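Local coordinates for transcription antitermination protein NusB (Thermotoga maritima, PDB 1TZV) that probably binds the boxA antiterminator RNA of ribosomal RNA operons and takes part in transcription antitermination, existing as a monomer in equilibrium with a dimer, at residues 43-46 and 47-51; 3-6 and 7-11; 55-58 and 59-62. All coordinates share one frame; numbering follows the deposited sequence. Where two conformers were deposited one is given.

Each of the three contacts is local, made between neighbouring turns of a single continuous piece of chain, so none closes a long loop and they follow one another in series without nesting or crossing. From the N terminus, contact 2 (3-6 with 7-11) starts helix 5-19. Contact 1 (43-46 with 47-51) lies in helix 41-56 and touches contact 2, where Met-8 packs on Ala-43, Asp-46 and Ala-47, and Thr-3 on Ala-43; these touches tie the two helices together. Contact 3 (55-58 with 59-62) begins three residues beyond contact 1 and carries the chain from helix 41-56 into helix 58-66, its centre about 21 Å from that of contact 2.

Contact 1 of 3, residues 43-46 and 47-51; sequences AKED and ARRYI
Asp-46 and Arg-49 form an i to i+3 salt bridge within helix 41-56, with NH2 of Arg-49 3.1 Å from OD1 of Asp-46. The oxygen lies close to the guanidinium plane, at its edge, yet the nitrogen reaches OD1 on its anti side and 22° out of the carboxylate plane; the two flat groups are turned 71° against each other. A weak second bond runs from NH1 of Arg-49 to the same OD1, at 3.3 Å, so one oxygen receives both nitrogens. Arg-49 gets there by leaving the backbone with CG anti to N and then bending at chi3 (66°), which folds the guanidinium back alongside Asp-46. Its NE is taken by Glu-95, and OD2 of Asp-46 by Lys-42, so the pair belongs to a wider chain of charges. Glu-45, with OE2 4.4 Å from NH2 of Arg-49, may add a looser attraction.

Beneath the side chains run the helical bonds from the amides of residues 47 to 50 back to the carbonyls of residues 43 to 46, among them Tyr-50 N to Asp-46 O at 2.9 Å. On another side of the helix Lys-44 and Arg-48 extend side by side, and CB of Lys-44 sits over one guanidinium face, 3.6 Å from NH2 of Arg-48, whose NE pairs with Glu-32.

Ala-47, Arg-48 and Ile-51 pack against helix 27-34 through Leu-31, while Asp-46 and Tyr-50 meet Met-8 of helix 5-19. Tyr-50 also reaches helix 79-94, where its ring meets that of Tyr-90 and its hydroxyl bonds to Glu-91.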
loop_
_atom_site.group_PDB
_atom_site.type_symbol
_atom_site.label_atom_id
_atom_site.label_comp_id
_atom_site.label_asym_id
_atom_site.label_seq_id
_atom_site.Cartn_x
_atom_site.Cartn_y
_atom_site.Cartn_z
ATOM N N ALA A 43 -8.797 -7.773 -11.364
ATOM C CA ALA A 43 -8.657 -7.165 -10.037
ATOM C C ALA A 43 -8.280 -8.225 -8.997
ATOM O O ALA A 43 -7.485 -7.958 -8.093
ATOM C CB ALA A 43 -9.944 -6.476 -9.644
ATOM N N LYS A 44 -8.826 -9.432 -9.114
ATOM C CA LYS A 44 -8.480 -10.479 -8.164
ATOM C C LYS A 44 -7.028 -10.876 -8.351
ATOM O O LYS A 44 -6.301 -11.083 -7.389
ATOM C CB LYS A 44 -9.382 -11.702 -8.350
ATOM C CG LYS A 44 -10.817 -11.470 -7.930
ATOM C CD LYS A 44 -11.654 -12.734 -8.163
ATOM C CE LYS A 44 -13.091 -12.543 -7.701
ATOM N NZ LYS A 44 -13.967 -13.675 -8.119
ATOM N N GLU A 45 -6.616 -11.015 -9.603
ATOM C CA GLU A 45 -5.240 -11.373 -9.917
ATOM C C GLU A 45 -4.288 -10.313 -9.357
ATOM O O GLU A 45 -3.292 -10.631 -8.710
ATOM C CB GLU A 45 -5.067 -11.458 -11.440
ATOM C CG GLU A 45 -3.681 -11.806 -11.927
ATOM C CD GLU A 45 -3.549 -11.638 -13.434
ATOM O OE1 GLU A 45 -4.570 -11.811 -14.142
ATOM O OE2 GLU A 45 -2.429 -11.344 -13.907
ATOM N N ASP A 46 -4.594 -9.050 -9.635
ATOM C CA ASP A 46 -3.746 -7.962 -9.169
ATOM C C ASP A 46 -3.678 -7.891 -7.641
ATOM O O ASP A 46 -2.588 -7.816 -7.084
ATOM C CB ASP A 46 -4.242 -6.627 -9.728
ATOM C CG ASP A 46 -4.116 -6.539 -11.238
ATOM O OD1 ASP A 46 -3.300 -7.283 -11.816
ATOM O OD2 ASP A 46 -4.824 -5.699 -11.838
ATOM N N ALA A 47 -4.827 -7.933 -6.978
ATOM C CA ALA A 47 -4.839 -7.860 -5.513
ATOM C C ALA A 47 -4.028 -8.988 -4.899
ATOM O O ALA A 47 -3.256 -8.772 -3.969
ATOM C CB ALA A 47 -6.251 -7.884 -5.003
ATOM N N ARG A 48 -4.167 -10.198 -5.451
ATOM C CA ARG A 48 -3.405 -11.343 -4.951
ATOM C C ARG A 48 -1.886 -11.141 -5.138
ATOM O O ARG A 48 -1.093 -11.471 -4.244
ATOM C CB ARG A 48 -3.872 -12.641 -5.651
ATOM C CG ARG A 48 -5.255 -13.060 -5.216
ATOM C CD ARG A 48 -5.846 -14.165 -6.108
ATOM N NE ARG A 48 -7.179 -14.505 -5.630
ATOM C CZ ARG A 48 -8.190 -14.877 -6.413
ATOM N NH1 ARG A 48 -9.369 -15.155 -5.878
ATOM N NH2 ARG A 48 -8.011 -14.968 -7.720
ATOM N N ARG A 49 -1.474 -10.617 -6.291
ATOM C CA ARG A 49 -0.061 -10.377 -6.547
ATOM C C ARG A 49 0.473 -9.338 -5.535
ATOM O O ARG A 49 1.568 -9.494 -4.970
ATOM C CB ARG A 49 0.157 -9.876 -7.987
ATOM C CG ARG A 49 1.614 -9.628 -8.310
ATOM C CD ARG A 49 1.846 -9.104 -9.740
ATOM N NE ARG A 49 1.280 -7.771 -9.948
ATOM C CZ ARG A 49 0.125 -7.542 -10.562
ATOM N NH1 ARG A 49 -0.320 -6.301 -10.693
ATOM N NH2 ARG A 49 -0.579 -8.545 -11.069
ATOM N N TYR A 50 -0.296 -8.267 -5.333
ATOM C CA TYR A 50 0.085 -7.232 -4.361
ATOM C C TYR A 50 0.280 -7.815 -2.955
ATOM O O TYR A 50 1.312 -7.598 -2.311
ATOM C CB TYR A 50 -0.995 -6.132 -4.267
ATOM C CG TYR A 50 -0.863 -4.955 -5.223
ATOM C CD1 TYR A 50 -0.924 -5.144 -6.611
ATOM C CD2 TYR A 50 -0.724 -3.646 -4.739
ATOM C CE1 TYR A 50 -0.866 -4.053 -7.485
ATOM C CE2 TYR A 50 -0.658 -2.557 -5.612
ATOM C CZ TYR A 50 -0.739 -2.767 -6.972
ATOM O OH TYR A 50 -0.750 -1.678 -7.812
ATOM N N ILE A 51 -0.724 -8.540 -2.479
ATOM C CA ILE A 51 -0.644 -9.107 -1.134
ATOM C C ILE A 51 0.525 -10.076 -1.008
ATOM O O ILE A 51 1.256 -10.047 -0.021
ATOM C CB ILE A 51 -1.993 -9.751 -0.747
ATOM C CG1 ILE A 51 -2.982 -8.641 -0.356
ATOM C CG2 ILE A 51 -1.812 -10.763 0.393
ATOM C CD1 ILE A 51 -2.562 -7.797 0.879
#

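Contact 2 of 3, residues 3-6 and 7-11; sequences TPRR and RMRLA
Arg-5 and Arg-9, one helical turn apart, run side by side in the same direction, their guanidinium planes 51° apart. Opposite bends at chi3 (66° and -68°) accompany this tilt. The contact is made by the aliphatic part of Arg-5: its CD lies 3.3 Å from NH2 of Arg-9, approaching obliquely. The like charges come close, NE of Arg-5 standing 3.6 Å from NH2 of Arg-9, and the salt bridge from Arg-9 NE to Glu-91 probably offsets part of the positive charge.

A water joins Arg-9 to the preceding turn, accepting from NH1 at the guanidinium edge and donating to O of Arg-6, each at 3.0 Å. A leucine in place of Arg-9 would probably leave Glu-91 without this partner and the water without its donor.

Arg-7 passes obliquely across the residues before the helix, its CB 4.2 Å from CG2 of Thr-3 and 4.1 Å from CG of Pro-4. Pro-4, at the N-cap position, accepts at O from N of Met-8 at 3.1 Å. This arginine-rich first turn is consistent with RNA binding in the NusB family.

Arg-7 hydrogen-bonds through NH1 to OG1 of Thr-38 and makes a cation-pi contact with Tyr-39, while Arg-6 pairs with Glu-106 and Glu-109 of helix 100-114. That helix also receives Arg-5 and Leu-10; Thr-3 and Met-8 pack on helix 41-56, so the start of helix 5-19 lies between the two.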
loop_
_atom_site.group_PDB
_atom_site.type_symbol
_atom_site.label_atom_id
_atom_site.label_comp_id
_atom_site.label_asym_id
_atom_site.label_seq_id
_atom_site.Cartn_x
_atom_site.Cartn_y
_atom_site.Cartn_z
ATOM N N THR A 3 -13.327 -3.496 -13.017
ATOM C CA THR A 3 -13.034 -3.099 -11.642
ATOM C C THR A 3 -11.932 -2.049 -11.680
ATOM O O THR A 3 -10.853 -2.287 -12.212
ATOM C CB THR A 3 -12.564 -4.296 -10.793
ATOM O OG1 THR A 3 -13.549 -5.339 -10.840
ATOM C CG2 THR A 3 -12.360 -3.863 -9.327
ATOM N N PRO A 4 -12.202 -0.849 -11.137
ATOM C CA PRO A 4 -11.150 0.169 -11.170
ATOM C C PRO A 4 -9.944 -0.132 -10.279
ATOM O O PRO A 4 -10.051 -0.826 -9.253
ATOM C CB PRO A 4 -11.883 1.459 -10.777
ATOM C CG PRO A 4 -13.045 0.973 -9.978
ATOM C CD PRO A 4 -13.482 -0.292 -10.671
ATOM N N ARG A 5 -8.803 0.397 -10.694
ATOM C CA ARG A 5 -7.558 0.233 -9.959
ATOM C C ARG A 5 -7.736 0.673 -8.509
ATOM O O ARG A 5 -7.216 0.036 -7.598
ATOM C CB ARG A 5 -6.451 1.063 -10.609
ATOM C CG ARG A 5 -5.171 1.180 -9.774
ATOM C CD ARG A 5 -4.100 2.025 -10.469
ATOM N NE ARG A 5 -4.512 3.420 -10.607
ATOM C CZ ARG A 5 -4.684 4.033 -11.776
ATOM N NH1 ARG A 5 -5.058 5.304 -11.810
ATOM N NH2 ARG A 5 -4.484 3.374 -12.913
ATOM N N ARG A 6 -8.457 1.767 -8.286
ATOM C CA ARG A 6 -8.655 2.242 -6.928
ATOM C C ARG A 6 -9.334 1.234 -6.033
ATOM O O ARG A 6 -8.992 1.138 -4.850
ATOM C CB ARG A 6 -9.470 3.533 -6.914
ATOM C CG ARG A 6 -8.672 4.776 -7.230
ATOM C CD ARG A 6 -9.519 6.014 -7.001
ATOM N NE ARG A 6 -8.815 7.242 -7.354
ATOM C CZ ARG A 6 -8.878 7.847 -8.538
ATOM N NH1 ARG A 6 -8.188 8.963 -8.741
ATOM N NH2 ARG A 6 -9.641 7.355 -9.509
ATOM N N ARG A 7 -10.309 0.502 -6.564
ATOM C CA ARG A 7 -11.019 -0.486 -5.763
ATOM C C ARG A 7 -10.151 -1.728 -5.534
ATOM O O ARG A 7 -10.168 -2.310 -4.449
ATOM C CB ARG A 7 -12.369 -0.853 -6.417
ATOM C CG ARG A 7 -13.276 -1.688 -5.518
ATOM C CD ARG A 7 -14.770 -1.628 -5.896
ATOM N NE ARG A 7 -15.563 -2.381 -4.926
ATOM C CZ ARG A 7 -15.964 -3.639 -5.084
ATOM N NH1 ARG A 7 -16.663 -4.239 -4.128
ATOM N NH2 ARG A 7 -15.696 -4.289 -6.208
ATOM N N MET A 8 -9.405 -2.125 -6.555
ATOM C CA MET A 8 -8.495 -3.260 -6.437
ATOM C C MET A 8 -7.502 -2.927 -5.311
ATOM O O MET A 8 -7.302 -3.734 -4.398
ATOM C CB MET A 8 -7.748 -3.456 -7.767
ATOM C CG MET A 8 -6.674 -4.551 -7.800
ATOM S SD MET A 8 -5.114 -4.187 -6.962
ATOM C CE MET A 8 -4.433 -2.913 -8.052
ATOM N N ARG A 9 -6.898 -1.737 -5.364
ATOM C CA ARG A 9 -5.919 -1.347 -4.361
ATOM C C ARG A 9 -6.524 -1.244 -2.973
ATOM O O ARG A 9 -5.858 -1.580 -1.983
ATOM C CB ARG A 9 -5.243 -0.022 -4.724
ATOM C CG ARG A 9 -4.023 0.260 -3.872
ATOM C CD ARG A 9 -3.471 1.647 -4.089
ATOM N NE ARG A 9 -2.873 1.860 -5.404
ATOM C CZ ARG A 9 -3.446 2.552 -6.377
ATOM N NH1 ARG A 9 -4.647 3.090 -6.216
ATOM N NH2 ARG A 9 -2.776 2.772 -7.494
ATOM N N LEU A 10 -7.769 -0.781 -2.885
ATOM C CA LEU A 10 -8.420 -0.681 -1.583
ATOM C C LEU A 10 -8.628 -2.063 -0.972
ATOM O O LEU A 10 -8.590 -2.212 0.244
ATOM C CB LEU A 10 -9.768 0.041 -1.681
ATOM C CG LEU A 10 -9.780 1.563 -1.509
ATOM C CD1 LEU A 10 -11.201 2.043 -1.768
ATOM C CD2 LEU A 10 -9.291 1.975 -0.106
ATOM N N ALA A 11 -8.855 -3.079 -1.801
ATOM C CA ALA A 11 -9.041 -4.437 -1.263
ATOM C C ALA A 11 -7.730 -4.897 -0.612
ATOM O O ALA A 11 -7.738 -5.556 0.434
ATOM C CB ALA A 11 -9.451 -5.415 -2.380
HETATM O O HOH W 1 -6.739 2.959 -4.118
#

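Contact 3 of 3, residues 55-58 and 59-62; sequences KENL and SMID
Asn-57 and Leu-58 offer their carbonyls to the first turn of helix 58-66: O of Asn-57 accepts from N of Ile-61 at 2.9 Å, and O of Leu-58 from N of Asp-62 at 2.8 Å. Both bonds are nearly straight, with N-H...O angles of 163° and 172°. The chain has just left helix 41-56 at Asn-57, whose phi of -113° is the first to depart from helical values, and Leu-58 returns to them at once. A single residue thus makes the break between the two helices.

Asn-57 occupies the N-cap position, but its side chain makes no capping bond; ND2 turns back to O of Gly-53 in the helix just ended. The amide is held on that side, and its other branch lies beside the side chain of Met-60, which points the same way. The methyl CE of Met-60 rests 3.8 Å from OD1 of Asn-57 and also near its CB, brought there by bends at chi2 and chi3 of a chain that starts anti to the backbone N. Ile-61 fills in from the following position: its CD1 meets CB of Asn-57 at 3.8 Å, and CG1 lies 3.3 Å from O of Asn-57, close to the carbonyl that its own amide uses.

Leu-58 and Asp-62 cross at a slant, one turn apart. The methyl CD1 of Leu-58 lies 3.8 Å from OD1 of Asp-62, a van der Waals touch beside a carboxylate whose ionic partner is Arg-86. Leu-58 touches Arg-86 as well, and Met-60 packs on Leu-93 and Phe-94, so both flanks meet helix 79-94.

This is a tight helix-to-helix junction in the all-helical NusB fold, where the N-cap residue supplies its backbone carbonyl to the new helix and its side-chain amide to the old one.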
loop_
_atom_site.group_PDB
_atom_site.type_symbol
_atom_site.label_atom_id
_atom_site.label_comp_id
_atom_site.label_asym_id
_atom_site.label_seq_id
_atom_site.Cartn_x
_atom_site.Cartn_y
_atom_site.Cartn_z
ATOM N N LYS A 55 3.776 -9.430 1.385
ATOM C CA LYS A 55 4.150 -10.432 2.378
ATOM C C LYS A 55 5.588 -10.913 2.181
ATOM O O LYS A 55 6.345 -11.029 3.144
ATOM C CB LYS A 55 3.188 -11.628 2.317
ATOM C CG LYS A 55 3.471 -12.670 3.389
ATOM C CD LYS A 55 2.315 -13.634 3.603
ATOM C CE LYS A 55 2.193 -14.656 2.496
ATOM N NZ LYS A 55 1.260 -15.751 2.888
ATOM N N GLU A 56 5.963 -11.163 0.931
ATOM C CA GLU A 56 7.300 -11.648 0.584
ATOM C C GLU A 56 8.412 -10.636 0.832
ATOM O O GLU A 56 9.547 -11.009 1.129
ATOM C CB GLU A 56 7.326 -12.071 -0.895
ATOM C CG GLU A 56 8.701 -12.023 -1.571
ATOM C CD GLU A 56 9.676 -13.067 -1.053
ATOM O OE1 GLU A 56 10.867 -12.998 -1.426
ATOM O OE2 GLU A 56 9.260 -13.958 -0.282
ATOM N N ASN A 57 8.085 -9.356 0.716
ATOM C CA ASN A 57 9.079 -8.299 0.892
ATOM C C ASN A 57 8.824 -7.425 2.141
ATOM O O ASN A 57 9.382 -6.338 2.243
ATOM C CB ASN A 57 9.078 -7.404 -0.352
ATOM C CG ASN A 57 9.523 -8.130 -1.618
ATOM O OD1 ASN A 57 10.715 -8.380 -1.820
ATOM N ND2 ASN A 57 8.567 -8.461 -2.479
ATOM N N LEU A 58 8.033 -7.905 3.094
ATOM C CA LEU A 58 7.671 -7.075 4.247
ATOM C C LEU A 58 8.842 -6.472 5.012
ATOM O O LEU A 58 8.841 -5.282 5.310
ATOM C CB LEU A 58 6.776 -7.853 5.218
ATOM C CG LEU A 58 6.106 -6.957 6.265
ATOM C CD1 LEU A 58 5.208 -5.945 5.581
ATOM C CD2 LEU A 58 5.312 -7.797 7.249
ATOM N N SER A 59 9.845 -7.280 5.333
ATOM C CA SER A 59 10.997 -6.772 6.073
ATOM C C SER A 59 11.723 -5.676 5.313
ATOM O O SER A 59 12.063 -4.637 5.883
ATOM C CB SER A 59 11.981 -7.907 6.379
ATOM O OG SER A 59 11.403 -8.851 7.257
ATOM N N MET A 60 11.986 -5.911 4.033
ATOM C CA MET A 60 12.683 -4.925 3.228
ATOM C C MET A 60 11.846 -3.646 3.099
ATOM O O MET A 60 12.369 -2.542 3.170
ATOM C CB MET A 60 13.002 -5.525 1.854
ATOM C CG MET A 60 13.648 -4.572 0.872
ATOM S SD MET A 60 12.395 -3.607 0.016
ATOM C CE MET A 60 11.800 -4.783 -1.146
ATOM N N ILE A 61 10.537 -3.802 2.922
ATOM C CA ILE A 61 9.642 -2.645 2.790
ATOM C C ILE A 61 9.605 -1.837 4.096
ATOM O O ILE A 61 9.777 -0.607 4.083
ATOM C CB ILE A 61 8.212 -3.112 2.386
ATOM C CG1 ILE A 61 8.219 -3.588 0.935
ATOM C CG2 ILE A 61 7.203 -1.986 2.555
ATOM C CD1 ILE A 61 6.978 -4.356 0.560
ATOM N N ASP A 62 9.395 -2.513 5.225
ATOM C CA ASP A 62 9.350 -1.823 6.514
ATOM C C ASP A 62 10.682 -1.138 6.827
ATOM O O ASP A 62 10.708 0.006 7.283
ATOM C CB ASP A 62 9.012 -2.809 7.644
ATOM C CG ASP A 62 7.546 -3.168 7.689
ATOM O OD1 ASP A 62 6.760 -2.677 6.848
ATOM O OD2 ASP A 62 7.160 -3.962 8.595
#